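Local coordinates for AT-rich interactive domain-containing protein 4 (Arabidopsis thaliana, PDB 6LQF) that reads chromatin, pairing an ARID domain that binds DNA with a PHD finger that binds the methylated tail of histone H3, at residues D65-N68 with L69-V73; K112-Y115 with E116-L120; G166-K169 with D170-T174. One frame throughout, in Å; residues are numbered along the deposited sequence.

Contact 1 (D65-N68 with L69-V73)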
loop_
_atom_site.group_PDB
_atom_site.type_symbol
_atom_site.label_atom_id
_atom_site.label_comp_id
_atom_site.label_asym_id
_atom_site.label_seq_id
_atom_site.Cartn_x
_atom_site.Cartn_y
_atom_site.Cartn_z
ATOM N N ASP A 65 -8.659 -7.493 -4.862
ATOM C CA ASP A 65 -8.948 -6.065 -4.610
ATOM C C ASP A 65 -7.734 -5.184 -4.925
ATOM O O ASP A 65 -6.907 -4.847 -4.028
ATOM C CB ASP A 65 -9.374 -5.901 -3.136
ATOM C CG ASP A 65 -9.624 -4.457 -2.720
ATOM O OD1 ASP A 65 -9.570 -3.524 -3.553
ATOM O OD2 ASP A 65 -9.913 -4.281 -1.504
ATOM N N LEU A 66 -7.594 -4.823 -6.180
ATOM C CA LEU A 66 -6.398 -4.088 -6.637
ATOM C C LEU A 66 -6.333 -2.682 -6.097
ATOM O O LEU A 66 -5.231 -2.134 -5.893
ATOM C CB LEU A 66 -6.358 -4.016 -8.177
ATOM C CG LEU A 66 -6.109 -5.299 -8.889
ATOM C CD1 LEU A 66 -6.407 -5.074 -10.368
ATOM C CD2 LEU A 66 -4.634 -5.642 -8.738
ATOM N N PHE A 67 -7.503 -2.057 -5.854
ATOM C CA PHE A 67 -7.498 -0.683 -5.348
ATOM C C PHE A 67 -6.859 -0.560 -3.977
ATOM O O PHE A 67 -5.980 0.309 -3.748
ATOM C CB PHE A 67 -8.951 -0.209 -5.301
ATOM C CG PHE A 67 -9.129 1.225 -4.911
ATOM C CD1 PHE A 67 -8.436 2.252 -5.542
ATOM C CD2 PHE A 67 -10.036 1.548 -3.923
ATOM C CE1 PHE A 67 -8.669 3.593 -5.189
ATOM C CE2 PHE A 67 -10.248 2.897 -3.581
ATOM C CZ PHE A 67 -9.591 3.884 -4.247
ATOM N N ASN A 68 -7.253 -1.445 -3.060
ATOM C CA ASN A 68 -6.673 -1.324 -1.723
ATOM C C ASN A 68 -5.257 -1.864 -1.706
ATOM O O ASN A 68 -4.430 -1.325 -0.964
ATOM C CB ASN A 68 -7.547 -2.010 -0.699
ATOM C CG ASN A 68 -8.783 -1.165 -0.400
ATOM O OD1 ASN A 68 -8.619 0.005 0.016
ATOM N ND2 ASN A 68 -9.970 -1.674 -0.671
ATOM N N LEU A 69 -4.933 -2.869 -2.552
ATOM C CA LEU A 69 -3.554 -3.352 -2.636
ATOM C C LEU A 69 -2.654 -2.177 -3.063
ATOM O O LEU A 69 -1.571 -1.912 -2.459
ATOM C CB LEU A 69 -3.485 -4.514 -3.670
ATOM C CG LEU A 69 -2.078 -4.957 -4.110
ATOM C CD1 LEU A 69 -1.323 -5.395 -2.862
ATOM C CD2 LEU A 69 -2.173 -6.152 -5.107
ATOM N N TYR A 70 -3.080 -1.453 -4.094
ATOM C CA TYR A 70 -2.299 -0.318 -4.609
ATOM C C TYR A 70 -2.154 0.773 -3.564
ATOM O O TYR A 70 -1.042 1.217 -3.313
ATOM C CB TYR A 70 -2.966 0.253 -5.849
ATOM C CG TYR A 70 -2.146 1.352 -6.499
ATOM C CD1 TYR A 70 -0.986 1.036 -7.236
ATOM C CD2 TYR A 70 -2.573 2.684 -6.450
ATOM C CE1 TYR A 70 -0.278 2.024 -7.867
ATOM C CE2 TYR A 70 -1.846 3.703 -7.091
ATOM C CZ TYR A 70 -0.730 3.345 -7.828
ATOM O OH TYR A 70 -0.011 4.343 -8.477
ATOM N N ARG A 71 -3.270 1.166 -2.923
ATOM C CA ARG A 71 -3.213 2.282 -1.942
ATOM C C ARG A 71 -2.275 1.946 -0.786
ATOM O O ARG A 71 -1.481 2.814 -0.353
ATOM C CB ARG A 71 -4.597 2.618 -1.421
ATOM C CG ARG A 71 -5.436 3.249 -2.536
ATOM C CD ARG A 71 -6.669 3.934 -2.074
ATOM N NE ARG A 71 -7.552 3.036 -1.379
ATOM C CZ ARG A 71 -8.683 3.440 -0.799
ATOM N NH1 ARG A 71 -9.020 4.732 -0.831
ATOM N NH2 ARG A 71 -9.472 2.566 -0.182
ATOM N N GLU A 72 -2.325 0.701 -0.313
ATOM C CA GLU A 72 -1.507 0.368 0.843
ATOM C C GLU A 72 -0.020 0.340 0.488
ATOM O O GLU A 72 0.859 0.706 1.307
ATOM C CB GLU A 72 -1.911 -0.973 1.433
ATOM C CG GLU A 72 -3.302 -0.942 2.084
ATOM C CD GLU A 72 -3.508 0.219 3.087
ATOM O OE1 GLU A 72 -2.575 0.524 3.865
ATOM O OE2 GLU A 72 -4.618 0.842 3.138
ATOM N N VAL A 73 0.316 -0.046 -0.718
ATOM C CA VAL A 73 1.724 -0.125 -1.114
ATOM C C VAL A 73 2.281 1.242 -1.462
ATOM O O VAL A 73 3.400 1.587 -0.976
ATOM C CB VAL A 73 1.910 -1.087 -2.312
ATOM C CG1 VAL A 73 3.352 -0.968 -2.903
ATOM C CG2 VAL A 73 1.663 -2.510 -1.825
HETATM O O HOH W 1 -6.678 1.306 1.460
#
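Asn68 OD1 takes hydrogen bonds from two donors at once. One is Arg71 NH2, which reaches Asn68 OD1 over 2.7 Å along an almost straight line (173° at the hydrogen), the oxygen lying in the guanidinium plane. The other is a water, also 2.7 Å from Asn68 OD1, which donates a second bond to Glu72 OE2 and so bridges Asn68 to Glu72, one turn further along the helix. The other end of the same amide is held too: Asn68 ND2 donates to the syn lone pair of Asp65 OD2 at 2.7 Å, which fixes the amide's rotation. Asp65 is the N-cap of helix 66-74, for its OD1 accepts from the backbone Asn68 N at 3.2 Å, the donor standing above the carboxylate plane. In this buried helix of the ARID domain the N-cap aspartate thus also holds the Asn68 amide, whose oxygen bonds Arg71 in the next turn. Arg71 completes the arrangement by turning back over the Phe67 ring. A bend at its third torsion (chi3 -59°) carries the guanidinium flat onto one face, the planes close to parallel. The two centres, of the Arg71 guanidinium and the Phe67 ring, are 3.9 Å apart. CE2 of the ring lies under CZ, and Arg71 CD adds a CH-pi contact over the same ring. A leucine in place of Arg71 would probably leave Asn68 OD1 without its guanidinium donor and strip the flat cover from this face of Phe67. Beyond the helix, Asp65 OD2 also accepts from Arg96 N, Glu72 forms salt bridges with Arg76 and Lys94, and Tyr70 OH bonds to Asp128. Leu66 and Leu69, meanwhile, turn their methyls to Leu119.

Contact 2 (K112-Y115 with E116-L120); sequences KRHY and ETYLL. With nucleotides of chain D.
Leu119 CB stands almost exactly on the axis of the Tyr115 ring, 3.7 Å from its centroid and only 2° off the normal, an unusually central CH-pi contact. The leucine crosses the tyrosine at about a right angle and continues past the ring centre, so that Leu119 CD1 touches Tyr115 CD2 at 3.7 Å. With CG anti to the backbone N (chi1 -165°), the ring lies beside its own carbonyl carbon, where the chain turns through Leu119 and Leu120, and Leu120 CD1 meets Tyr115 CE1 at 4.1 Å. The backbone shares in this closure. Tyr115 O accepts from Leu119 N at 2.8 Å and also, more weakly, from Leu120 N at 3.0 Å, so one carbonyl serves the last regular bond and the turn that follows it. Thr117 offers a second case of a doubly used carbonyl: OG1, beside the backbone N at chi1 -60°, donates back to Arg113 O at 3.0 Å from above its plane, while Thr117 N reaches the same oxygen from the opposite face. The hydroxyl is in this way satisfied by its own helix. Around the ring, Tyr115 OH bonds to Glu123, and Phe79 meets the tyrosine with its plane nearly parallel. At the far end of the segment Lys112 sends its amine away from the helix to donate to OP1 of nucleotide DA6 of chain D, with 3.2 Å between NZ and OP1; Asn83 OD1 accepts from the same amine. Residues 112-120 thus run from a phosphate contact midway along helix 107-118 to the aromatic turn that closes it, in the helical DNA-binding fold of the ARID domain.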
loop_
_atom_site.group_PDB
_atom_site.type_symbol
_atom_site.label_atom_id
_atom_site.label_comp_id
_atom_site.label_asym_id
_atom_site.label_seq_id
_atom_site.Cartn_x
_atom_site.Cartn_y
_atom_site.Cartn_z
ATOM N N LYS A 112 2.721 -9.870 -3.674
ATOM C CA LYS A 112 3.823 -9.291 -4.419
ATOM C C LYS A 112 3.771 -9.706 -5.892
ATOM O O LYS A 112 3.989 -8.859 -6.758
ATOM C CB LYS A 112 5.168 -9.703 -3.777
ATOM C CG LYS A 112 5.353 -8.977 -2.442
ATOM C CD LYS A 112 6.498 -9.605 -1.626
ATOM C CE LYS A 112 7.764 -9.099 -2.150
ATOM N NZ LYS A 112 8.947 -9.708 -1.377
ATOM N N ARG A 113 3.408 -10.974 -6.184
ATOM C CA ARG A 113 3.297 -11.438 -7.566
ATOM C C ARG A 113 2.144 -10.716 -8.276
ATOM O O ARG A 113 2.266 -10.283 -9.422
ATOM C CB ARG A 113 3.110 -12.947 -7.581
ATOM C CG ARG A 113 4.341 -13.760 -7.231
ATOM C CD ARG A 113 4.212 -15.252 -7.599
ATOM N NE ARG A 113 3.042 -15.889 -6.994
ATOM C CZ ARG A 113 1.855 -15.988 -7.589
ATOM N NH1 ARG A 113 1.676 -15.471 -8.793
ATOM N NH2 ARG A 113 0.844 -16.581 -6.979
ATOM N N HIS A 114 1.017 -10.536 -7.583
ATOM C CA HIS A 114 -0.102 -9.846 -8.231
ATOM C C HIS A 114 0.247 -8.377 -8.453
ATOM O O HIS A 114 -0.195 -7.788 -9.453
ATOM C CB HIS A 114 -1.365 -9.900 -7.380
ATOM C CG HIS A 114 -2.041 -11.245 -7.331
ATOM N ND1 HIS A 114 -2.290 -11.997 -8.454
ATOM C CD2 HIS A 114 -2.605 -11.917 -6.290
ATOM C CE1 HIS A 114 -2.949 -13.090 -8.112
ATOM N NE2 HIS A 114 -3.156 -13.067 -6.805
ATOM N N TYR A 115 1.027 -7.775 -7.517
ATOM C CA TYR A 115 1.368 -6.387 -7.706
ATOM C C TYR A 115 2.268 -6.261 -8.935
ATOM O O TYR A 115 2.067 -5.380 -9.781
ATOM C CB TYR A 115 2.084 -5.838 -6.462
ATOM C CG TYR A 115 2.155 -4.328 -6.437
ATOM C CD1 TYR A 115 3.138 -3.619 -7.161
ATOM C CD2 TYR A 115 1.263 -3.601 -5.683
ATOM C CE1 TYR A 115 3.209 -2.235 -7.123
ATOM C CE2 TYR A 115 1.343 -2.243 -5.645
ATOM C CZ TYR A 115 2.303 -1.565 -6.356
ATOM O OH TYR A 115 2.332 -0.185 -6.296
ATOM N N GLU A 116 3.255 -7.150 -9.042
ATOM C CA GLU A 116 4.085 -7.179 -10.242
ATOM C C GLU A 116 3.273 -7.328 -11.533
ATOM O O GLU A 116 3.556 -6.656 -12.528
ATOM C CB GLU A 116 5.080 -8.331 -10.152
ATOM C CG GLU A 116 6.188 -7.994 -9.183
ATOM C CD GLU A 116 7.167 -9.131 -8.971
ATOM O OE1 GLU A 116 6.801 -10.306 -9.219
ATOM O OE2 GLU A 116 8.303 -8.844 -8.547
ATOM N N THR A 117 2.269 -8.201 -11.545
ATOM C CA THR A 117 1.446 -8.420 -12.753
ATOM C C THR A 117 0.616 -7.190 -13.121
ATOM O O THR A 117 0.587 -6.765 -14.295
ATOM C CB THR A 117 0.532 -9.632 -12.484
ATOM O OG1 THR A 117 1.372 -10.774 -12.220
ATOM C CG2 THR A 117 -0.422 -9.947 -13.687
ATOM N N TYR A 118 -0.126 -6.628 -12.144
ATOM C CA TYR A 118 -1.146 -5.657 -12.476
ATOM C C TYR A 118 -0.739 -4.216 -12.250
ATOM O O TYR A 118 -1.285 -3.294 -12.889
ATOM C CB TYR A 118 -2.426 -5.924 -11.660
ATOM C CG TYR A 118 -3.168 -7.158 -12.074
ATOM C CD1 TYR A 118 -4.014 -7.128 -13.188
ATOM C CD2 TYR A 118 -3.034 -8.354 -11.357
ATOM C CE1 TYR A 118 -4.701 -8.263 -13.588
ATOM C CE2 TYR A 118 -3.742 -9.509 -11.734
ATOM C CZ TYR A 118 -4.556 -9.444 -12.872
ATOM O OH TYR A 118 -5.272 -10.562 -13.256
ATOM N N LEU A 119 0.194 -3.985 -11.281
ATOM C CA LEU A 119 0.312 -2.628 -10.725
ATOM C C LEU A 119 1.703 -2.018 -10.777
ATOM O O LEU A 119 1.822 -0.792 -10.641
ATOM C CB LEU A 119 -0.168 -2.636 -9.253
ATOM C CG LEU A 119 -1.655 -2.951 -9.043
ATOM C CD1 LEU A 119 -1.959 -3.111 -7.507
ATOM C CD2 LEU A 119 -2.449 -1.823 -9.659
ATOM N N LEU A 120 2.763 -2.795 -11.021
ATOM C CA LEU A 120 4.092 -2.202 -10.891
ATOM C C LEU A 120 4.414 -1.165 -11.978
ATOM O O LEU A 120 4.862 -0.032 -11.698
ATOM C CB LEU A 120 5.119 -3.311 -10.886
ATOM C CG LEU A 120 6.514 -2.792 -10.655
ATOM C CD1 LEU A 120 6.669 -1.976 -9.373
ATOM C CD2 LEU A 120 7.404 -4.029 -10.583
ATOM P P DA D 6 9.008 -13.312 -0.494
ATOM O OP1 DA D 6 10.010 -12.704 -1.280
ATOM O OP2 DA D 6 7.671 -13.305 -0.971
ATOM O "O5'" DA D 6 9.370 -14.814 -0.182
ATOM C "C5'" DA D 6 10.652 -15.198 0.289
ATOM C "C4'" DA D 6 10.919 -16.656 -0.004
ATOM O "O4'" DA D 6 10.163 -17.508 0.874
ATOM C "C3'" DA D 6 10.586 -17.111 -1.420
ATOM O "O3'" DA D 6 11.602 -18.045 -1.784
ATOM C "C2'" DA D 6 9.216 -17.729 -1.250
ATOM C "C1'" DA D 6 9.257 -18.317 0.140
ATOM N N9 DA D 6 7.988 -18.319 0.864
ATOM C C8 DA D 6 7.129 -17.261 0.987
ATOM N N7 DA D 6 6.114 -17.494 1.774
ATOM C C5 DA D 6 6.287 -18.811 2.161
ATOM C C6 DA D 6 5.538 -19.657 2.983
ATOM N N6 DA D 6 4.410 -19.300 3.582
ATOM N N1 DA D 6 6.002 -20.906 3.185
ATOM C C2 DA D 6 7.138 -21.264 2.592
ATOM N N3 DA D 6 7.927 -20.564 1.798
ATOM C C4 DA D 6 7.442 -19.330 1.613
#

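Contact 3 (G166-K169 with D170-T174). With nucleotides of chain D.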
loop_
_atom_site.group_PDB
_atom_site.type_symbol
_atom_site.label_atom_id
_atom_site.label_comp_id
_atom_site.label_asym_id
_atom_site.label_seq_id
_atom_site.Cartn_x
_atom_site.Cartn_y
_atom_site.Cartn_z
ATOM N N GLY A 166 7.057 1.036 22.519
ATOM C CA GLY A 166 7.301 -0.387 22.394
ATOM C C GLY A 166 8.493 -0.663 21.489
ATOM O O GLY A 166 9.131 0.261 21.017
ATOM N N ALA A 167 8.800 -1.938 21.262
ATOM C CA ALA A 167 9.779 -2.296 20.234
ATOM C C ALA A 167 9.154 -2.045 18.877
ATOM O O ALA A 167 7.940 -2.136 18.735
ATOM C CB ALA A 167 10.202 -3.750 20.346
ATOM N N PHE A 168 9.972 -1.762 17.874
ATOM C CA PHE A 168 9.415 -1.484 16.561
ATOM C C PHE A 168 8.570 -2.649 16.056
ATOM O O PHE A 168 7.514 -2.436 15.455
ATOM C CB PHE A 168 10.516 -1.174 15.556
ATOM C CG PHE A 168 9.996 -0.975 14.164
ATOM C CD1 PHE A 168 9.334 0.209 13.849
ATOM C CD2 PHE A 168 10.183 -1.935 13.177
ATOM C CE1 PHE A 168 8.827 0.442 12.572
ATOM C CE2 PHE A 168 9.642 -1.751 11.907
ATOM C CZ PHE A 168 8.982 -0.530 11.584
ATOM N N LYS A 169 8.999 -3.874 16.336
ATOM C CA LYS A 169 8.293 -5.037 15.816
ATOM C C LYS A 169 6.861 -5.109 16.384
ATOM O O LYS A 169 5.973 -5.701 15.735
ATOM C CB LYS A 169 9.095 -6.312 16.133
ATOM C CG LYS A 169 9.098 -6.675 17.605
ATOM C CD LYS A 169 9.842 -7.987 17.795
ATOM C CE LYS A 169 10.072 -8.307 19.258
ATOM N NZ LYS A 169 11.095 -9.385 19.374
ATOM N N ASP A 170 6.632 -4.485 17.544
ATOM C CA ASP A 170 5.292 -4.523 18.107
ATOM C C ASP A 170 4.362 -3.469 17.522
ATOM O O ASP A 170 3.157 -3.598 17.666
ATOM C CB ASP A 170 5.364 -4.395 19.618
ATOM C CG ASP A 170 5.873 -5.660 20.266
ATOM O OD1 ASP A 170 5.547 -6.769 19.775
ATOM O OD2 ASP A 170 6.597 -5.548 21.263
ATOM N N TYR A 171 4.917 -2.489 16.824
ATOM C CA TYR A 171 4.141 -1.569 15.996
ATOM C C TYR A 171 3.892 -2.189 14.617
ATOM O O TYR A 171 2.807 -2.012 14.065
ATOM C CB TYR A 171 4.883 -0.245 15.821
ATOM C CG TYR A 171 4.998 0.493 17.125
ATOM C CD1 TYR A 171 3.980 1.318 17.561
ATOM C CD2 TYR A 171 6.115 0.316 17.938
ATOM C CE1 TYR A 171 4.074 1.986 18.808
ATOM C CE2 TYR A 171 6.201 0.977 19.157
ATOM C CZ TYR A 171 5.170 1.796 19.578
ATOM O OH TYR A 171 5.184 2.480 20.794
ATOM N N ALA A 172 4.897 -2.896 14.100
ATOM C CA ALA A 172 4.805 -3.387 12.734
ATOM C C ALA A 172 3.979 -4.659 12.554
ATOM O O ALA A 172 3.446 -4.898 11.441
ATOM C CB ALA A 172 6.204 -3.601 12.210
ATOM N N LYS A 173 3.876 -5.487 13.578
ATOM C CA LYS A 173 3.078 -6.707 13.474
ATOM C C LYS A 173 1.597 -6.377 13.225
ATOM O O LYS A 173 1.099 -5.253 13.526
ATOM C CB LYS A 173 3.197 -7.561 14.745
ATOM C CG LYS A 173 2.567 -6.897 15.962
ATOM C CD LYS A 173 2.865 -7.687 17.230
ATOM C CE LYS A 173 2.166 -7.040 18.457
ATOM N NZ LYS A 173 2.584 -7.724 19.730
ATOM N N THR A 174 0.871 -7.339 12.667
ATOM C CA THR A 174 -0.539 -7.080 12.394
ATOM C C THR A 174 -1.300 -6.652 13.669
ATOM O O THR A 174 -1.085 -7.180 14.764
ATOM C CB THR A 174 -1.177 -8.326 11.753
ATOM O OG1 THR A 174 -2.486 -8.014 11.275
ATOM C CG2 THR A 174 -1.305 -9.468 12.726
ATOM P P DA D 4 2.612 -10.648 11.196
ATOM O OP1 DA D 4 2.230 -9.213 10.990
ATOM O OP2 DA D 4 1.531 -11.676 11.288
ATOM O "O5'" DA D 4 3.539 -11.073 9.950
ATOM C "C5'" DA D 4 4.699 -10.276 9.665
ATOM C "C4'" DA D 4 5.541 -10.919 8.600
ATOM O "O4'" DA D 4 6.063 -12.182 9.115
ATOM C "C3'" DA D 4 4.768 -11.232 7.308
ATOM O "O3'" DA D 4 5.646 -10.950 6.241
ATOM C "C2'" DA D 4 4.577 -12.730 7.435
ATOM C "C1'" DA D 4 5.911 -13.132 8.079
ATOM N N9 DA D 4 5.925 -14.439 8.680
ATOM C C8 DA D 4 4.994 -15.029 9.481
ATOM N N7 DA D 4 5.341 -16.259 9.864
ATOM C C5 DA D 4 6.562 -16.452 9.271
ATOM C C6 DA D 4 7.471 -17.552 9.274
ATOM N N6 DA D 4 7.223 -18.716 9.890
ATOM N N1 DA D 4 8.579 -17.434 8.550
ATOM C C2 DA D 4 8.848 -16.282 7.934
ATOM N N3 DA D 4 8.092 -15.174 7.881
ATOM C C4 DA D 4 6.963 -15.335 8.585
HETATM O O HOH W 2 7.194 -3.606 22.723
#
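This is a local contact on the surface of the PHD finger, made where the chain enters, runs through and leaves the short helix 168-172. Tyr171 reaches back five residues: its ring runs alongside the incoming chain until its OH accepts from Gly166 N at 2.9 Å, nearly straight at 169°. With CG anti to the carbonyl carbon (chi1 -66°), the tyrosine brings its ring edge to Phe168 O. That oxygen accepts twice, from Ala172 N at 3.0 Å and from Tyr171 N at 2.9 Å, the latter from above the carbonyl plane, a mixture of bond spacings that suits so brief a helix. Asp170 works on the outer side. Its OD2 receives a bond from a water that accepts from Ala167 N at 2.7 Å, while its OD1 forms a salt bridge with Lys173 NZ at 3.1 Å, met from above the carboxylate plane. On another side of the turn Phe168 CE2 packs against Ala172 CB at 3.9 Å. The exit is held by DNA: Thr174 N donates to OP1 of nucleotide DA4 of chain D over 2.9 Å. Close by, Thr174 OG1 bonds to Gly89 O, and Ala172 O accepts from Gln90 and Asn86, joining the turn to the ARID domain. Tyr171 also makes backbone hydrogen bonds to the bound peptide, so the arrangement belongs to the histone-tail site of the PHD finger.

In the fold
Contacts 1 and 2 belong to one ARID core and touch directly: Val73 and Tyr70 rest on Tyr115, and Leu66 on Tyr118 and Leu119, so helix 66-74 packs on helix 107-118 and on Leu119 just beyond it. Contact 1 is the more buried, and its polar groups are linked to one another in a network; contact 2 is only partly buried, aromatic on its inner side and basic where it reaches the DNA. Contact 3 lies apart, its nearest atoms about 11 Å from those of contact 1, on the surface of the PHD finger. There a salt bridge, a bridging water and a phosphate-bound backbone amide carry much of the contact, with only Tyr171 buried. Contacts 2 and 3 grip different phosphates of the same DNA strand.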